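Local atomic coordinates of N-hydroxyarylamine O-acetyltransferase (Bacillus cereus, PDB entry 4DMO), a protein that acts as an arylamine N-acetyltransferase with a non-canonical catalytic triad, probably also acetylating the oxygen of N-hydroxyarylamines. Residues Gly68-Cys71 with Tyr72-Asn75. Numbering follows the deposited sequence.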
loop_
_atom_site.group_PDB
_atom_site.type_symbol
_atom_site.label_atom_id
_atom_site.label_comp_id
_atom_site.label_asym_id
_atom_site.label_seq_id
_atom_site.Cartn_x
_atom_site.Cartn_y
_atom_site.Cartn_z
ATOM N N GLY A 68 -5.844 8.544 -2.401
ATOM C CA GLY A 68 -5.074 7.371 -2.054
ATOM C C GLY A 68 -5.676 6.206 -2.757
ATOM O O GLY A 68 -6.395 6.367 -3.767
ATOM N N GLY A 69 -5.436 5.022 -2.209
ATOM C CA GLY A 69 -6.001 3.836 -2.805
ATOM C C GLY A 69 -5.706 2.615 -1.988
ATOM O O GLY A 69 -5.159 2.705 -0.890
ATOM N N LEU A 70 -6.082 1.472 -2.547
ATOM C CA LEU A 70 -5.802 0.161 -1.972
ATOM C C LEU A 70 -4.548 -0.437 -2.617
ATOM O O LEU A 70 -3.911 0.198 -3.456
ATOM C CB LEU A 70 -7.023 -0.771 -2.163
ATOM C CG LEU A 70 -8.305 -0.258 -1.459
ATOM C CD1 LEU A 70 -9.491 -1.178 -1.625
ATOM C CD2 LEU A 70 -8.081 0.001 0.030
ATOM N N CYS A 71 -4.193 -1.656 -2.207
ATOM C CA CYS A 71 -2.925 -2.253 -2.567
ATOM C C CYS A 71 -2.730 -2.309 -4.080
ATOM O O CYS A 71 -1.634 -2.100 -4.554
ATOM C CB CYS A 71 -2.795 -3.662 -1.955
ATOM S SG CYS A 71 -3.906 -4.866 -2.625
ATOM N N TYR A 72 -3.801 -2.598 -4.823
ATOM C CA TYR A 72 -3.729 -2.753 -6.263
ATOM C C TYR A 72 -3.695 -1.420 -6.979
ATOM O O TYR A 72 -3.621 -1.393 -8.215
ATOM C CB TYR A 72 -4.921 -3.601 -6.790
ATOM C CG TYR A 72 -6.285 -3.107 -6.321
ATOM C CD1 TYR A 72 -6.968 -3.754 -5.288
ATOM C CD2 TYR A 72 -6.857 -1.971 -6.863
ATOM C CE1 TYR A 72 -8.214 -3.287 -4.832
ATOM C CE2 TYR A 72 -8.090 -1.501 -6.414
ATOM C CZ TYR A 72 -8.766 -2.161 -5.416
ATOM O OH TYR A 72 -9.963 -1.683 -4.980
ATOM N N GLU A 73 -3.802 -0.327 -6.215
ATOM C CA GLU A 73 -3.569 1.010 -6.746
ATOM C C GLU A 73 -2.222 1.577 -6.255
ATOM O O GLU A 73 -1.471 2.154 -7.034
ATOM C CB GLU A 73 -4.728 1.954 -6.376
ATOM C CG GLU A 73 -6.085 1.535 -6.922
ATOM C CD GLU A 73 -7.262 2.303 -6.291
ATOM O OE1 GLU A 73 -8.008 2.990 -7.014
ATOM O OE2 GLU A 73 -7.438 2.234 -5.063
ATOM N N LEU A 74 -1.906 1.433 -4.969
ATOM C CA LEU A 74 -0.672 2.062 -4.434
ATOM C C LEU A 74 0.564 1.340 -4.938
ATOM O O LEU A 74 1.537 1.974 -5.320
ATOM C CB LEU A 74 -0.651 2.113 -2.899
ATOM C CG LEU A 74 -1.818 2.868 -2.234
ATOM C CD1 LEU A 74 -1.719 2.988 -0.703
ATOM C CD2 LEU A 74 -1.943 4.231 -2.831
ATOM N N ASN A 75 0.548 0.011 -4.964
ATOM C CA ASN A 75 1.740 -0.692 -5.398
ATOM C C ASN A 75 2.030 -0.566 -6.898
ATOM O O ASN A 75 3.191 -0.376 -7.290
ATOM C CB ASN A 75 1.728 -2.146 -4.916
ATOM C CG ASN A 75 2.064 -2.244 -3.468
ATOM O OD1 ASN A 75 2.898 -1.501 -2.976
ATOM N ND2 ASN A 75 1.376 -3.120 -2.751
#
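Leu70 and Tyr72 reach out from the chain in the same direction, flank to flank, where it turns into helix 71-84. Leu70 CB sits over one face of the Tyr72 phenol ring, 4.2 Å from its centroid and shifted toward the rim, a CH-pi contact. Farther out, Leu70 CD1 comes 3.4 Å from Tyr72 OH. The ring reaches this place because Tyr72 CG is flanked by both the backbone N and the carbonyl carbon (chi1 52°), a turn that folds the side chain back along the entering loop. Ile45 and Ile205 touch both side chains.

Glu73 also reaches backward. Its side chain, stretched out past CG, brings OE2 to Leu70 N, where a bond of 3.0 Å uses the carboxylate's anti lone pair; the N-H points at it fairly straight (161°). Glu73 OE2 also lies 3.1 Å from Gly69 CA, so the carboxylate closes tightly on a bare glycine. OE1 is held by Asn44 and by a salt bridge to Lys61, which fixes the group from its other end.

Leu70 O takes two backbone donors: Leu74 N almost in line with the carbonyl, and Glu73 N from well above its plane. Leu74 CD1 packs at 3.5 Å from Gly69 O.

Cys71 SG meets the Tyr72 ring obliquely, 5.3 Å from the centroid, and the Cys71 side chain touches His110. One turn on, Asn75 N bonds to Cys71 O, while the Asn75 side-chain amide is hydrogen-bonded through ND2 to Ile111 O and the Glu125 carboxylate, and through OD1 to Val126 N.

With Leu70 as N-cap, the Glu73 bond is the N3-to-N-cap half of a capping box. The Gly-Gly-Leu-Cys sequence entering a helix matches the family's RGGxC motif, making Cys71 the probable nucleophile of the Cys-His-Glu triad, placed at a helix N-terminus as in papain-like enzymes.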